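Local structure of biofilm-associated surface protein (Staphylococcus aureus, 7C7U) at residues A[295-298]-A[299-303]; A[335-338]-A[339-342]; A[368-371]-A[372-376]; A[393-397]-A[398-402]. The protein is a cell wall-anchored surface protein that takes part in biofilm formation, probably by switching to functional amyloid, and binds calcium ions. One frame throughout, in Å; residues are numbered along the deposited sequence.

Contact 1: residues A[295-298]-A[299-303]; sequences TIDE and VGNGT
Asp297 and Asn301 run alongside each other, the carboxylate and amide planes turned 47° apart, and the acid spends its OD1 on the backbone around it. Two amides share that oxygen: Val299 N donates to Asp297 OD1 at 3.0 Å, and Asn301 N reaches the same Asp297 OD1, also at 3.0 Å. They arrive from opposite faces of the carboxylate plane, well out of it, which should hold the group against rotation. What allows this is the aspartate's first torsion (chi1 66°), which tucks CG between its own N and carbonyl carbon, back over the turn. The motif is a type I turn from Asp297 to Gly300 with a left-handed, G1-type glycine in last place, joining strands of two sheets; Gly300 N closes it on Asp297 O at 3.0 Å. One residue beyond Gly300, Asn301 O accepts from Asp297 N at 2.8 Å. Val299 CG1 rests 3.2 Å from Asp297 OD1, beside the doubly used oxygen. On the other side Ile296 lays its CG2 branch 3.4 Å from Gly300 O, while its side chain also packs on Tyr255 and Ile257 of strand 252-257. Farther from the turn, a water accepts from Thr295 N and donates to Thr303 O.

Contact 2: residues A[335-338]-A[339-342]; sequences VNNI and LTKD
Thr340 lays its side chain against the carbonyl of Asn336, with CG2 3.4 Å from Asn336 O and the hydroxyl OG1 3.2 Å from the same oxygen. Both branches can reach it because the threonine's chi1 of 65° sets CG2 beside the backbone N and leaves OG1 flanked by N and C; from there the hydroxyl looks back over the preceding residues, 3.3 Å from Asn337 CA. A water joins the same corner: it lies 2.7 Å from Thr340 OG1 and donates to Asn337 O. A second water links Val335 O and Leu339 N, donating to the carbonyl and accepting from the Leu339 amide N at 2.8 Å. Lys341 CB lies 3.4 Å from Ile338 O before the rest of the lysine chain leads away. The apolar pair is looser, Ile338 CG2 standing 4.3 Å from Leu339 CD1; both side chains also rest on Glu360 of strand 359-369, and Ile338 on Phe362 as well. The backbone between them forms a type I beta turn from Ile338 to Lys341, closed by Lys341 N donating to Ile338 O at 3.1 Å from well above the carbonyl plane, and this turn lies in the long connection between strands 323-331 and 359-369.

Contact 3: residues A[368-371]-A[372-376]; sequences LTDS and KGALI
Asp370 OD1 takes the backbone amides of both Lys372 and Ala374, and the bend of the chain is built round it. Lys372 N donates to Asp370 OD1 at 2.8 Å and Ala374 N to the same Asp370 OD1 at 3.0 Å, each from well above the carboxylate plane and from opposite faces of it. The other oxygen, OD2, turns to Ser203 OG, while Ala374 CB packs 3.7 Å from it. The carboxylate is brought over the amides that follow by a chi1 of 67°, the rotamer that keeps CG close to both backbone neighbours of CA. Below it the type I turn from Asp370 to Gly373 is closed by Gly373 N to Asp370 O, and Asp370 N donates to Ala374 O at 2.8 Å, in the carbonyl plane.

Lys372 stays close only at its base. Its CB lies 3.5 Å from Asp370 OD1, and beyond CG the chain runs outward, leaving the ammonium NZ well short of a salt bridge with the carboxylate.

Ile376 closes the far end. Its N donates to Leu368 O at 2.9 Å, while CG1 rests 3.8 Å from Leu368 CB and CD1 lies 3.9 Å from Asp370 CB. Trp251 also meets this isoleucine. The chain thus leaves strand 359-369 through a type I turn ending in a left-handed glycine, Gly373, a G1-type arrangement backed by the single bridge Thr369-Leu375. Its chemistry implies that the acid grips backbone amides rather than the neighbouring lysine: its negative charge is probably offset by N-H dipoles and the Ser203 hydroxyl, with Leu368 and Ile376 in apolar contact at the other end.

Contact 4: residues A[393-397]-A[398-402]; sequences DGLLD and RYERQ. With CA (calcium ion), chain D; CA (calcium ion), chain E.
Asp393 and Glu400 approach two calcium ions from opposing sides, their carboxylate planes 51° apart. Each acid spans the pair: Asp393 OD1 binds the chain D ion at 2.4 Å and its OD2 the chain E ion at 2.1 Å, while Glu400 OE2 touches both and OE1 joins it on the chain E ion. The metals explain why Asp393 OD2 and Glu400 OE2 can approach to 3.1 Å. Leu395 adds its O to the chain D ion, and its N donates to Asp393 OD1 at 2.9 Å, an Asx turn. Loop ligands followed by a helix glutamate recall EF-hand-like and dockerin-type calcium loops; Asp389 and Asp391 complete the chain D site, Asp391, Asp407, Asn410 and Asp420 the chain E site. Leu395 crosses Glu400 at about a right angle, CB 3.5 Å from CG. With the Tyr399 ring anti to its own N (chi1 -176°), Leu395 CD2 meets CE1 obliquely at 4.1 Å. Leu396, the N-cap, accepts at O from Glu400 N at 2.9 Å. One residue on, Arg401 N donates to Asp397 O, which lies over one guanidinium face. A water on the chain D ion donates to Asp397 OD1. Ser23 is a further polar partner of Asp397 and Arg401, Ser406 of Glu400.

In the fold
Reading from the N terminus, the four contacts come in series, and none nests in or crosses another. Contact 1 closes the bend between strands 290-294 and 301-305, which belong to different sheets. Contact 2 falls in the long connection from strand 323-331 to strand 359-369. Contact 3 turns the chain at the far end of strand 359-369, about 17 Å from contact 1 between centres; both reach the sheet that contains strand 252-257. Contact 4 follows strand 381-388 and starts helix 397-404. Contacts 2 and 4 touch, Asn336 OD1 probably accepting from Leu396 N at 2.8 Å, which ties the connecting loop to the calcium-binding segment.

Contact 1: residues A[295-298]-A[299-303]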
# COMPACT_ATOMS: atom_id res chain seq x y z
N THR A 295 28.40 0.98 9.14
CA THR A 295 28.60 2.40 8.90
C THR A 295 28.48 2.69 7.42
O THR A 295 28.83 1.85 6.57
CB THR A 295 29.96 2.87 9.42
OG1 THR A 295 30.96 2.56 8.46
CG2 THR A 295 30.29 2.20 10.74
N ILE A 296 27.98 3.89 7.11
CA ILE A 296 27.83 4.39 5.75
C ILE A 296 28.51 5.75 5.68
O ILE A 296 28.58 6.48 6.67
CB ILE A 296 26.34 4.51 5.35
CG1 ILE A 296 25.52 5.02 6.53
CG2 ILE A 296 25.80 3.17 4.86
CD1 ILE A 296 24.15 5.53 6.15
N ASP A 297 29.02 6.09 4.49
CA ASP A 297 29.64 7.40 4.31
C ASP A 297 28.57 8.40 3.87
O ASP A 297 27.37 8.09 3.85
CB ASP A 297 30.84 7.31 3.36
CG ASP A 297 30.46 6.96 1.93
OD1 ASP A 297 29.27 7.04 1.55
OD2 ASP A 297 31.37 6.58 1.16
N GLU A 298 28.99 9.61 3.49
CA GLU A 298 28.02 10.68 3.26
C GLU A 298 27.15 10.42 2.04
O GLU A 298 26.13 11.09 1.88
CB GLU A 298 28.71 12.04 3.09
CG GLU A 298 29.24 12.31 1.68
CD GLU A 298 30.56 11.64 1.36
OE1 GLU A 298 31.00 10.75 2.12
OE2 GLU A 298 31.15 12.00 0.31
N VAL A 299 27.52 9.48 1.18
CA VAL A 299 26.71 9.14 0.01
C VAL A 299 26.01 7.80 0.17
O VAL A 299 25.29 7.37 -0.74
CB VAL A 299 27.57 9.17 -1.27
CG1 VAL A 299 28.38 7.89 -1.42
CG2 VAL A 299 26.69 9.43 -2.50
N GLY A 300 26.12 7.17 1.33
CA GLY A 300 25.38 5.96 1.62
C GLY A 300 26.14 4.67 1.40
O GLY A 300 25.53 3.60 1.50
N ASN A 301 27.44 4.74 1.13
CA ASN A 301 28.26 3.57 0.84
C ASN A 301 28.96 3.06 2.09
O ASN A 301 29.40 3.84 2.94
CB ASN A 301 29.30 3.89 -0.23
CG ASN A 301 28.67 4.20 -1.55
OD1 ASN A 301 27.51 3.87 -1.78
ND2 ASN A 301 29.43 4.83 -2.44
N GLY A 302 29.09 1.73 2.18
CA GLY A 302 29.82 1.14 3.28
C GLY A 302 30.36 -0.22 2.89
O GLY A 302 30.02 -0.79 1.84
N THR A 303 31.20 -0.75 3.77
CA THR A 303 31.81 -2.05 3.59
C THR A 303 32.07 -2.65 4.96
O THR A 303 32.33 -1.93 5.93
CB THR A 303 33.11 -1.94 2.77
OG1 THR A 303 33.72 -3.23 2.66
CG2 THR A 303 34.08 -1.01 3.46
O HOH W 1 30.53 -0.91 8.35

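Contact 2: residues A[335-338]-A[339-342]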
# COMPACT_ATOMS: atom_id res chain seq x y z
N VAL A 335 7.69 6.57 8.48
CA VAL A 335 7.97 6.40 7.06
C VAL A 335 7.12 7.34 6.21
O VAL A 335 7.49 7.66 5.08
CB VAL A 335 7.76 4.92 6.64
CG1 VAL A 335 6.30 4.57 6.53
CG2 VAL A 335 8.53 4.60 5.32
N ASN A 336 5.99 7.80 6.75
CA ASN A 336 5.13 8.73 6.04
C ASN A 336 5.73 10.12 5.91
O ASN A 336 5.17 10.96 5.20
CB ASN A 336 3.76 8.81 6.74
CG ASN A 336 2.94 7.55 6.55
OD1 ASN A 336 2.96 6.95 5.47
ND2 ASN A 336 2.21 7.13 7.59
N ASN A 337 6.85 10.40 6.60
CA ASN A 337 7.51 11.69 6.53
C ASN A 337 8.47 11.84 5.35
O ASN A 337 9.03 12.92 5.17
CB ASN A 337 8.31 11.94 7.82
CG ASN A 337 7.43 12.12 9.03
OD1 ASN A 337 7.61 11.46 10.05
ND2 ASN A 337 6.45 13.00 8.92
N ILE A 338 8.67 10.80 4.55
CA ILE A 338 9.70 10.88 3.51
C ILE A 338 9.15 11.58 2.27
O ILE A 338 9.75 12.53 1.76
CB ILE A 338 10.24 9.49 3.16
CG1 ILE A 338 10.84 8.81 4.40
CG2 ILE A 338 11.27 9.61 2.04
CD1 ILE A 338 11.12 7.29 4.20
N LEU A 339 8.01 11.11 1.75
CA LEU A 339 7.43 11.77 0.60
C LEU A 339 6.84 13.13 0.94
O LEU A 339 6.66 13.96 0.05
CB LEU A 339 6.37 10.89 -0.06
CG LEU A 339 6.84 9.85 -1.10
CD1 LEU A 339 7.96 8.93 -0.59
CD2 LEU A 339 5.64 9.05 -1.58
N THR A 340 6.56 13.38 2.22
CA THR A 340 6.11 14.69 2.64
C THR A 340 7.26 15.62 2.98
O THR A 340 7.04 16.66 3.59
CB THR A 340 5.17 14.57 3.85
OG1 THR A 340 5.90 14.05 4.97
CG2 THR A 340 4.00 13.65 3.55
N LYS A 341 8.50 15.27 2.62
CA LYS A 341 9.57 16.22 2.83
C LYS A 341 9.23 17.48 2.04
O LYS A 341 8.62 17.40 0.97
CB LYS A 341 10.92 15.66 2.39
CG LYS A 341 12.09 16.58 2.72
CD LYS A 341 13.38 16.18 2.01
CE LYS A 341 13.41 16.70 0.58
NZ LYS A 341 14.80 16.80 0.05
N ASP A 342 9.58 18.64 2.58
CA ASP A 342 9.25 19.93 1.95
C ASP A 342 7.75 20.14 1.81
O ASP A 342 7.31 20.96 0.99
CB ASP A 342 9.87 20.07 0.55
CG ASP A 342 11.36 19.92 0.55
OD1 ASP A 342 11.87 19.30 -0.41
OD2 ASP A 342 12.02 20.38 1.51
O HOH W 2 6.47 9.01 2.76
O HOH W 3 7.73 15.13 6.62

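Contact 3: residues A[368-371]-A[372-376]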
# COMPACT_ATOMS: atom_id res chain seq x y z
N LEU A 368 29.91 -8.71 -2.97
CA LEU A 368 31.08 -9.23 -2.29
C LEU A 368 32.33 -8.91 -3.10
O LEU A 368 32.31 -8.94 -4.34
CB LEU A 368 30.98 -10.76 -2.08
CG LEU A 368 29.90 -11.19 -1.07
CD1 LEU A 368 29.47 -12.64 -1.27
CD2 LEU A 368 30.47 -10.97 0.32
N THR A 369 33.43 -8.64 -2.41
CA THR A 369 34.71 -8.40 -3.05
C THR A 369 35.77 -9.27 -2.40
O THR A 369 35.66 -9.63 -1.23
CB THR A 369 35.18 -6.93 -2.94
OG1 THR A 369 35.09 -6.52 -1.56
CG2 THR A 369 34.36 -6.00 -3.85
N ASP A 370 36.81 -9.61 -3.17
CA ASP A 370 37.90 -10.35 -2.55
C ASP A 370 38.78 -9.38 -1.77
O ASP A 370 38.53 -8.16 -1.73
CB ASP A 370 38.67 -11.17 -3.59
CG ASP A 370 39.44 -10.32 -4.61
OD1 ASP A 370 39.66 -9.11 -4.38
OD2 ASP A 370 39.86 -10.89 -5.65
N SER A 371 39.87 -9.90 -1.19
CA SER A 371 40.75 -9.06 -0.37
C SER A 371 41.50 -8.01 -1.18
O SER A 371 42.15 -7.15 -0.58
CB SER A 371 41.75 -9.93 0.40
OG SER A 371 42.54 -10.74 -0.46
N LYS A 372 41.41 -8.03 -2.51
CA LYS A 372 41.99 -6.98 -3.33
C LYS A 372 40.94 -6.02 -3.90
O LYS A 372 41.27 -5.17 -4.73
CB LYS A 372 42.82 -7.60 -4.47
CG LYS A 372 43.86 -8.63 -4.00
CD LYS A 372 44.81 -9.01 -5.13
CE LYS A 372 46.01 -9.83 -4.63
NZ LYS A 372 45.57 -11.08 -3.92
N GLY A 373 39.69 -6.14 -3.47
CA GLY A 373 38.62 -5.28 -3.92
C GLY A 373 37.96 -5.68 -5.23
O GLY A 373 37.09 -4.95 -5.71
N ALA A 374 38.34 -6.81 -5.81
CA ALA A 374 37.71 -7.25 -7.04
C ALA A 374 36.39 -7.94 -6.74
O ALA A 374 36.23 -8.57 -5.70
CB ALA A 374 38.64 -8.19 -7.82
N LEU A 375 35.44 -7.80 -7.67
CA LEU A 375 34.09 -8.31 -7.47
C LEU A 375 34.05 -9.83 -7.57
O LEU A 375 34.56 -10.42 -8.54
CB LEU A 375 33.14 -7.70 -8.52
CG LEU A 375 31.74 -8.31 -8.63
CD1 LEU A 375 30.96 -7.90 -7.42
CD2 LEU A 375 30.97 -7.86 -9.89
N ILE A 376 33.46 -10.48 -6.56
CA ILE A 376 33.18 -11.90 -6.69
C ILE A 376 32.10 -12.08 -7.74
O ILE A 376 31.03 -11.46 -7.66
CB ILE A 376 32.76 -12.51 -5.34
CG1 ILE A 376 33.79 -12.22 -4.23
CG2 ILE A 376 32.55 -14.05 -5.50
CD1 ILE A 376 35.22 -12.75 -4.54

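Contact 4: residues A[393-397]-A[398-402]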
# COMPACT_ATOMS: atom_id res chain seq x y z
N ASP A 393 -2.38 12.03 0.27
CA ASP A 393 -2.90 12.39 1.59
C ASP A 393 -1.87 12.28 2.70
O ASP A 393 -2.22 12.42 3.88
CB ASP A 393 -4.13 11.55 1.94
CG ASP A 393 -3.83 10.07 2.07
OD1 ASP A 393 -2.64 9.69 2.13
OD2 ASP A 393 -4.80 9.28 2.13
N GLY A 394 -0.61 11.99 2.36
CA GLY A 394 0.45 11.89 3.35
C GLY A 394 0.71 10.50 3.89
O GLY A 394 1.73 10.31 4.56
N LEU A 395 -0.17 9.54 3.65
CA LEU A 395 0.02 8.16 4.11
C LEU A 395 0.41 7.27 2.94
O LEU A 395 -0.37 7.12 2.00
CB LEU A 395 -1.26 7.61 4.73
CG LEU A 395 -1.87 8.36 5.91
CD1 LEU A 395 -3.09 7.58 6.43
CD2 LEU A 395 -0.86 8.59 7.01
N LEU A 396 1.59 6.64 3.03
CA LEU A 396 2.04 5.77 1.94
C LEU A 396 0.99 4.71 1.63
O LEU A 396 0.27 4.26 2.52
CB LEU A 396 3.36 5.07 2.31
CG LEU A 396 4.59 5.97 2.46
CD1 LEU A 396 5.84 5.16 2.84
CD2 LEU A 396 4.81 6.75 1.16
N ASP A 397 0.92 4.32 0.35
CA ASP A 397 0.07 3.21 -0.07
C ASP A 397 0.16 2.03 0.90
O ASP A 397 -0.86 1.56 1.42
CB ASP A 397 0.49 2.71 -1.46
CG ASP A 397 0.00 3.60 -2.58
OD1 ASP A 397 -0.17 4.81 -2.37
OD2 ASP A 397 -0.16 3.07 -3.70
N ARG A 398 1.38 1.54 1.13
CA ARG A 398 1.52 0.34 1.94
C ARG A 398 1.18 0.61 3.40
O ARG A 398 0.70 -0.30 4.09
CB ARG A 398 2.94 -0.24 1.82
CG ARG A 398 4.01 0.51 2.56
CD ARG A 398 5.37 -0.04 2.16
NE ARG A 398 5.69 0.32 0.79
CZ ARG A 398 6.58 -0.30 0.02
NH1 ARG A 398 7.27 -1.35 0.48
NH2 ARG A 398 6.78 0.13 -1.21
N TYR A 399 1.40 1.83 3.89
CA TYR A 399 0.93 2.16 5.23
C TYR A 399 -0.58 2.09 5.31
O TYR A 399 -1.13 1.52 6.26
CB TYR A 399 1.43 3.54 5.65
CG TYR A 399 1.07 3.93 7.06
CD1 TYR A 399 -0.16 4.52 7.36
CD2 TYR A 399 1.97 3.73 8.10
CE1 TYR A 399 -0.48 4.88 8.64
CE2 TYR A 399 1.64 4.09 9.41
CZ TYR A 399 0.42 4.67 9.67
OH TYR A 399 0.07 5.04 10.95
N GLU A 400 -1.29 2.65 4.32
CA GLU A 400 -2.75 2.62 4.34
C GLU A 400 -3.27 1.19 4.27
O GLU A 400 -4.21 0.83 4.99
CB GLU A 400 -3.36 3.47 3.21
CG GLU A 400 -3.06 4.97 3.30
CD GLU A 400 -4.04 5.86 2.53
OE1 GLU A 400 -5.23 5.96 2.96
OE2 GLU A 400 -3.63 6.48 1.52
N ARG A 401 -2.63 0.36 3.44
CA ARG A 401 -3.06 -1.02 3.28
C ARG A 401 -2.81 -1.83 4.55
O ARG A 401 -3.67 -2.61 4.96
CB ARG A 401 -2.34 -1.65 2.09
CG ARG A 401 -3.10 -1.55 0.79
CD ARG A 401 -2.51 -2.49 -0.26
NE ARG A 401 -1.09 -2.23 -0.49
CZ ARG A 401 -0.65 -1.42 -1.45
NH1 ARG A 401 -1.51 -0.80 -2.25
NH2 ARG A 401 0.65 -1.23 -1.60
N GLN A 402 -1.65 -1.64 5.18
CA GLN A 402 -1.24 -2.53 6.26
C GLN A 402 -1.59 -2.00 7.65
O GLN A 402 -1.89 -2.81 8.54
CB GLN A 402 0.27 -2.77 6.22
CG GLN A 402 0.80 -3.33 4.92
CD GLN A 402 2.31 -3.12 4.81
OE1 GLN A 402 2.94 -2.63 5.74
NE2 GLN A 402 2.88 -3.47 3.65
CA CA D . -2.10 7.86 0.63
CA CA E . -6.03 7.62 1.61
O HOH W 4 -2.10 5.94 -1.07